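PDB 3FT9: Phl p 3 allergen, which is a secreted grass-pollen allergen of the expansin B subfamily, resembling the carbohydrate-binding C-terminal domain of expansins and probably associated with cell-wall polysaccharides. Local coordinates for residues 32-37 against 66-71; 3-8 against 20-25. All coordinates share one frame; numbering follows the deposited sequence.

Contact 1: 32-37 against 66-71; sequences EVELRQ and NFRFMS
Asn-66, Glu-34 and Glu-32 give up the most surface where 32-36 runs antiparallel to 66-71, each lying in a hydrogen-bonded pair on the face that also carries Arg-36 and Arg-68. Opposite Glu-34, Arg-68 turns its guanidinium edge to the carboxylate: in a side-on salt bridge, NE (2.9 Å) and NH2 (3.0 Å) both donate to OE1 of Glu-34, which lies in the guanidinium plane, while the carboxylate stands almost perpendicular to it at 86°. With CG anti to its own N (chi1 165°), Arg-68 rises off the strand and bends about CG-CD, bringing NE beside Glu-34 OE1; Trp-43 adds a cation-pi contact. Asn-66 slides its amide beneath the guanidinium of Arg-36, ND2 3.5 Å from that plane and the two groups nearly parallel. The same ND2 makes a weak bond to Arg-36 O; OD1 is taken by Glu-81 N, and Arg-36 NH1 by Ser-40 O. Glu-32 lies alongside Met-70, OE1 3.4 Å from Met-70 CB. Val-33 CG1 makes a CH-pi contact over the Phe-69 face, offset toward its rim, with CG2 3.7 Å from Phe-69 CE1; Leu-35 CD1 reaches Phe-67 CE1 at 3.9 Å. These four face the core of the beta-sandwich, the immunoglobulin-like fold of the expansin C-terminal domain.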
loop_
_atom_site.group_PDB
_atom_site.type_symbol
_atom_site.label_atom_id
_atom_site.label_comp_id
_atom_site.label_asym_id
_atom_site.label_seq_id
_atom_site.Cartn_x
_atom_site.Cartn_y
_atom_site.Cartn_z
ATOM N N GLU A 32 -4.930 -8.844 -3.189
ATOM C CA GLU A 32 -4.707 -7.676 -4.047
ATOM C C GLU A 32 -4.561 -6.455 -3.133
ATOM O O GLU A 32 -5.220 -6.442 -2.059
ATOM C CB GLU A 32 -5.958 -7.320 -4.831
ATOM C CG GLU A 32 -6.290 -8.062 -6.031
ATOM C CD GLU A 32 -7.689 -7.640 -6.541
ATOM O OE1 GLU A 32 -8.372 -6.775 -5.936
ATOM O OE2 GLU A 32 -8.084 -8.158 -7.574
ATOM N N VAL A 33 -3.811 -5.434 -3.601
ATOM C CA VAL A 33 -3.691 -4.142 -2.912
ATOM C C VAL A 33 -3.712 -3.032 -3.944
ATOM O O VAL A 33 -3.082 -3.190 -5.013
ATOM C CB VAL A 33 -2.392 -4.019 -2.158
ATOM C CG1 VAL A 33 -2.354 -2.683 -1.297
ATOM C CG2 VAL A 33 -2.204 -5.235 -1.354
ATOM N N GLU A 34 -4.423 -1.926 -3.645
ATOM C CA GLU A 34 -4.387 -0.748 -4.504
ATOM C C GLU A 34 -4.084 0.506 -3.716
ATOM O O GLU A 34 -4.496 0.606 -2.553
ATOM C CB GLU A 34 -5.751 -0.593 -5.183
ATOM C CG GLU A 34 -5.906 -1.528 -6.333
ATOM C CD GLU A 34 -7.138 -2.335 -6.273
ATOM O OE1 GLU A 34 -8.145 -1.763 -5.969
ATOM O OE2 GLU A 34 -7.110 -3.554 -6.509
ATOM N N LEU A 35 -3.405 1.459 -4.344
ATOM C CA LEU A 35 -3.167 2.793 -3.743
ATOM C C LEU A 35 -4.081 3.827 -4.390
ATOM O O LEU A 35 -4.352 3.782 -5.583
ATOM C CB LEU A 35 -1.832 3.272 -4.089
ATOM C CG LEU A 35 -1.438 4.705 -3.597
ATOM C CD1 LEU A 35 -0.044 4.600 -3.073
ATOM C CD2 LEU A 35 -1.343 5.523 -4.768
ATOM N N ARG A 36 -4.539 4.784 -3.629
ATOM C CA ARG A 36 -5.250 5.916 -4.236
ATOM C C ARG A 36 -4.499 7.190 -3.739
ATOM O O ARG A 36 -4.391 7.405 -2.549
ATOM C CB ARG A 36 -6.719 5.932 -3.766
ATOM C CG ARG A 36 -7.523 7.153 -4.276
ATOM C CD ARG A 36 -8.993 7.045 -4.018
ATOM N NE ARG A 36 -9.401 7.307 -2.659
ATOM C CZ ARG A 36 -9.536 8.515 -2.095
ATOM N NH1 ARG A 36 -9.239 9.617 -2.787
ATOM N NH2 ARG A 36 -9.940 8.598 -0.815
ATOM N N GLN A 37 -4.039 8.030 -4.646
ATOM C CA GLN A 37 -3.383 9.264 -4.251
ATOM C C GLN A 37 -4.364 10.314 -3.652
ATOM O O GLN A 37 -5.580 10.167 -3.809
ATOM C CB GLN A 37 -2.589 9.879 -5.443
ATOM C CG GLN A 37 -1.461 9.006 -5.943
ATOM C CD GLN A 37 -0.775 9.698 -7.058
ATOM O OE1 GLN A 37 -0.263 10.790 -6.890
ATOM N NE2 GLN A 37 -0.825 9.112 -8.228
ATOM N N ASN A 66 -3.989 6.457 0.462
ATOM C CA ASN A 66 -4.955 5.501 0.880
ATOM C C ASN A 66 -4.744 4.180 0.206
ATOM O O ASN A 66 -4.149 4.168 -0.853
ATOM C CB ASN A 66 -6.327 6.004 0.469
ATOM C CG ASN A 66 -6.487 7.502 0.784
ATOM O OD1 ASN A 66 -6.569 7.898 1.940
ATOM N ND2 ASN A 66 -6.424 8.302 -0.227
ATOM N N PHE A 67 -5.241 3.095 0.824
ATOM C CA PHE A 67 -5.021 1.741 0.366
ATOM C C PHE A 67 -6.353 0.981 0.446
ATOM O O PHE A 67 -7.159 1.284 1.331
ATOM C CB PHE A 67 -3.941 1.027 1.155
ATOM C CG PHE A 67 -2.582 1.635 0.976
ATOM C CD1 PHE A 67 -1.789 1.275 -0.071
ATOM C CD2 PHE A 67 -2.148 2.660 1.865
ATOM C CE1 PHE A 67 -0.555 1.901 -0.241
ATOM C CE2 PHE A 67 -0.979 3.283 1.728
ATOM C CZ PHE A 67 -0.151 2.883 0.631
ATOM N N ARG A 68 -6.596 0.089 -0.496
ATOM C CA ARG A 68 -7.760 -0.830 -0.521
ATOM C C ARG A 68 -7.119 -2.272 -0.729
ATOM O O ARG A 68 -6.148 -2.405 -1.472
ATOM C CB ARG A 68 -8.680 -0.490 -1.693
ATOM C CG ARG A 68 -9.711 -1.568 -2.040
ATOM C CD ARG A 68 -10.796 -0.963 -2.982
ATOM N NE ARG A 68 -10.398 -0.917 -4.378
ATOM C CZ ARG A 68 -11.115 -0.334 -5.334
ATOM N NH1 ARG A 68 -12.242 0.264 -5.018
ATOM N NH2 ARG A 68 -10.723 -0.336 -6.597
ATOM N N PHE A 69 -7.645 -3.283 -0.016
ATOM C CA PHE A 69 -7.181 -4.649 -0.003
ATOM C C PHE A 69 -8.347 -5.497 -0.406
ATOM O O PHE A 69 -9.507 -5.065 -0.154
ATOM C CB PHE A 69 -6.877 -5.017 1.419
ATOM C CG PHE A 69 -5.619 -4.442 1.867
ATOM C CD1 PHE A 69 -4.432 -5.183 1.759
ATOM C CD2 PHE A 69 -5.565 -3.126 2.285
ATOM C CE1 PHE A 69 -3.193 -4.607 2.109
ATOM C CE2 PHE A 69 -4.325 -2.568 2.635
ATOM C CZ PHE A 69 -3.145 -3.311 2.536
ATOM N N MET A 70 -8.038 -6.624 -1.051
ATOM C CA MET A 70 -8.958 -7.787 -1.370
ATOM C C MET A 70 -8.229 -9.014 -0.855
ATOM O O MET A 70 -7.046 -9.148 -1.158
ATOM C CB MET A 70 -9.207 -7.886 -2.871
ATOM C CG MET A 70 -10.201 -9.057 -3.363
ATOM S SD MET A 70 -11.835 -8.857 -2.584
ATOM C CE MET A 70 -12.655 -7.582 -3.626
ATOM N N SER A 71 -8.844 -9.784 0.055
ATOM C CA SER A 71 -8.311 -11.058 0.510
ATOM C C SER A 71 -8.677 -12.175 -0.491
ATOM O O SER A 71 -9.567 -12.035 -1.312
ATOM C CB SER A 71 -8.843 -11.471 1.939
ATOM O OG SER A 71 -10.259 -11.732 1.830
#

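Contact 2: 3-8 against 20-25; sequences QVTFTV and DIKYTR
Phe-6 and Ile-21 stand side by side and point the same way, into the hydrophobic interior: Ile-21 CD1 touches Phe-6 CD1 and CE1, both at 3.8 Å, approaching the ring obliquely. The isoleucine holds CG1 anti to its carbonyl carbon (chi1 -58°) and runs on extended, which carries CD1 down along the phenyl group. Val-4 and Tyr-23, the other non-hydrogen-bonded pair, also lie alongside each other, with Val-4 CG1 3.8 Å from Tyr-23 CD1. Beyond the segments, Val-82 and Ile-83 pack on Phe-6, and Phe-79 on Val-4. Phe-6, Ile-21, Val-4 and Tyr-23 line the inner side of the antiparallel beta hairpin 3-8/16-24, in the expansin C-terminal beta-sandwich. Across its outer side Lys-22 crosses Thr-5 at a slant, its CB 3.7 Å from Thr-5 OG1, before the chain bends twice and its amine leads away. Thr-5 OG1 and Thr-7 OG1, two residues apart on one strand, both bind a single water, at 2.7 and 2.8 Å, and that water donates to Asp-20 O. Thr-7 N donates to this same carbonyl at 2.9 Å, so Asp-20 O accepts from both backbone and water; Thr-7 OG1 is held further by Thr-92 OG1.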
loop_
_atom_site.group_PDB
_atom_site.type_symbol
_atom_site.label_atom_id
_atom_site.label_comp_id
_atom_site.label_asym_id
_atom_site.label_seq_id
_atom_site.Cartn_x
_atom_site.Cartn_y
_atom_site.Cartn_z
ATOM N N GLN A 3 -5.589 -6.931 10.468
ATOM C CA GLN A 3 -4.569 -5.976 10.849
ATOM C C GLN A 3 -3.648 -5.848 9.651
ATOM O O GLN A 3 -3.343 -6.857 9.024
ATOM C CB GLN A 3 -3.675 -6.629 11.920
ATOM C CG GLN A 3 -4.247 -6.813 13.293
ATOM C CD GLN A 3 -4.559 -5.475 13.961
ATOM O OE1 GLN A 3 -3.710 -4.911 14.687
ATOM N NE2 GLN A 3 -5.770 -4.946 13.707
ATOM N N VAL A 4 -3.205 -4.646 9.344
ATOM C CA VAL A 4 -2.183 -4.461 8.310
ATOM C C VAL A 4 -1.159 -3.440 8.722
ATOM O O VAL A 4 -1.495 -2.359 9.179
ATOM C CB VAL A 4 -2.829 -4.059 6.977
ATOM C CG1 VAL A 4 -3.951 -5.007 6.729
ATOM C CG2 VAL A 4 -3.435 -2.666 7.084
ATOM N N THR A 5 0.095 -3.756 8.486
ATOM C CA THR A 5 1.135 -2.766 8.556
ATOM C C THR A 5 1.785 -2.721 7.152
ATOM O O THR A 5 1.652 -3.694 6.375
ATOM C CB THR A 5 2.184 -3.122 9.629
ATOM O OG1 THR A 5 2.839 -4.280 9.193
ATOM C CG2 THR A 5 1.503 -3.503 10.969
ATOM N N PHE A 6 2.409 -1.588 6.857
ATOM C CA PHE A 6 3.112 -1.285 5.600
ATOM C C PHE A 6 4.449 -0.729 6.092
ATOM O O PHE A 6 4.466 0.330 6.744
ATOM C CB PHE A 6 2.465 -0.100 4.864
ATOM C CG PHE A 6 0.981 -0.301 4.524
ATOM C CD1 PHE A 6 0.551 -0.577 3.186
ATOM C CD2 PHE A 6 0.005 -0.118 5.524
ATOM C CE1 PHE A 6 -0.799 -0.843 2.876
ATOM C CE2 PHE A 6 -1.346 -0.342 5.234
ATOM C CZ PHE A 6 -1.768 -0.696 3.895
ATOM N N THR A 7 5.571 -1.391 5.757
ATOM C CA THR A 7 6.886 -0.819 5.965
ATOM C C THR A 7 7.471 -0.339 4.619
ATOM O O THR A 7 7.560 -1.109 3.696
ATOM C CB THR A 7 7.770 -1.861 6.514
ATOM O OG1 THR A 7 7.090 -2.462 7.609
ATOM C CG2 THR A 7 9.067 -1.296 7.015
ATOM N N VAL A 8 7.874 0.913 4.509
ATOM C CA VAL A 8 8.493 1.424 3.284
ATOM C C VAL A 8 9.883 0.755 3.057
ATOM O O VAL A 8 10.715 0.765 3.967
ATOM C CB VAL A 8 8.563 2.938 3.257
ATOM C CG1 VAL A 8 9.259 3.504 1.938
ATOM C CG2 VAL A 8 7.162 3.483 3.365
ATOM N N ASP A 20 6.575 -3.500 2.179
ATOM C CA ASP A 20 6.395 -4.802 2.793
ATOM C C ASP A 20 5.087 -4.715 3.601
ATOM O O ASP A 20 4.992 -3.993 4.542
ATOM C CB ASP A 20 7.634 -5.107 3.668
ATOM C CG ASP A 20 7.488 -6.396 4.524
ATOM O OD1 ASP A 20 6.520 -7.201 4.344
ATOM O OD2 ASP A 20 8.338 -6.521 5.451
ATOM N N ILE A 21 4.109 -5.509 3.210
ATOM C CA ILE A 21 2.804 -5.375 3.754
ATOM C C ILE A 21 2.523 -6.646 4.594
ATOM O O ILE A 21 2.512 -7.743 4.057
ATOM C CB ILE A 21 1.700 -5.166 2.670
ATOM C CG1 ILE A 21 2.024 -3.863 1.803
ATOM C CG2 ILE A 21 0.305 -5.216 3.407
ATOM C CD1 ILE A 21 0.987 -3.475 0.784
ATOM N N LYS A 22 2.328 -6.516 5.890
ATOM C CA LYS A 22 1.905 -7.714 6.640
ATOM C C LYS A 22 0.447 -7.673 6.920
ATOM O O LYS A 22 0.034 -6.809 7.619
ATOM C CB LYS A 22 2.655 -7.780 7.954
ATOM C CG LYS A 22 4.221 -7.648 7.738
ATOM C CD LYS A 22 4.815 -8.953 7.165
ATOM C CE LYS A 22 4.206 -9.389 5.735
ATOM N NZ LYS A 22 4.193 -10.899 5.374
ATOM N N TYR A 23 -0.307 -8.615 6.386
ATOM C CA TYR A 23 -1.716 -8.706 6.437
ATOM C C TYR A 23 -2.123 -9.940 7.229
ATOM O O TYR A 23 -2.091 -11.062 6.707
ATOM C CB TYR A 23 -2.209 -8.972 5.021
ATOM C CG TYR A 23 -3.706 -9.079 4.842
ATOM C CD1 TYR A 23 -4.428 -7.952 4.454
ATOM C CD2 TYR A 23 -4.394 -10.302 4.922
ATOM C CE1 TYR A 23 -5.814 -8.004 4.206
ATOM C CE2 TYR A 23 -5.830 -10.350 4.701
ATOM C CZ TYR A 23 -6.530 -9.174 4.364
ATOM O OH TYR A 23 -7.904 -9.060 4.162
ATOM N N THR A 24 -2.564 -9.712 8.461
ATOM C CA THR A 24 -3.267 -10.715 9.291
ATOM C C THR A 24 -4.773 -10.654 9.313
ATOM O O THR A 24 -5.368 -9.607 9.646
ATOM C CB THR A 24 -2.805 -10.530 10.646
ATOM O OG1 THR A 24 -1.385 -10.600 10.530
ATOM C CG2 THR A 24 -3.321 -11.642 11.548
ATOM N N ARG A 25 -5.380 -11.775 8.901
ATOM C CA ARG A 25 -6.793 -11.938 8.929
ATOM C C ARG A 25 -7.058 -13.422 9.123
ATOM O O ARG A 25 -6.965 -14.194 8.153
ATOM C CB ARG A 25 -7.328 -11.517 7.600
ATOM C CG ARG A 25 -8.803 -11.433 7.567
ATOM C CD ARG A 25 -9.229 -10.989 6.163
ATOM N NE ARG A 25 -10.664 -11.122 6.096
ATOM C CZ ARG A 25 -11.526 -10.126 6.220
ATOM N NH1 ARG A 25 -11.101 -8.865 6.350
ATOM N NH2 ARG A 25 -12.828 -10.419 6.190
HETATM O O HOH W 1 4.885 -4.159 7.396
#

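In the fold
The centres of the two contacts lie about 12 Å apart, and the four segments come in series along the chain: contact 2 pairs the first two strands before contact 1 joins strands 30-36 and 65-71. Strand 16-24 leads directly into 30-36, yet in the order across the sheet 44-49 and 52-56 lie between them. The apolar sides of the two contacts meet in the core: Phe-6 packs on Phe-67 and Phe-69, its CZ 3.3 Å from Phe-69 CZ, while Ile-21 CG2 touches Phe-69 CE1. Ser-71 CB also meets Tyr-23 OH. The N-terminal hairpin is thus packed against the 30-36/65-71 pair, uniting both within one compact all-beta domain.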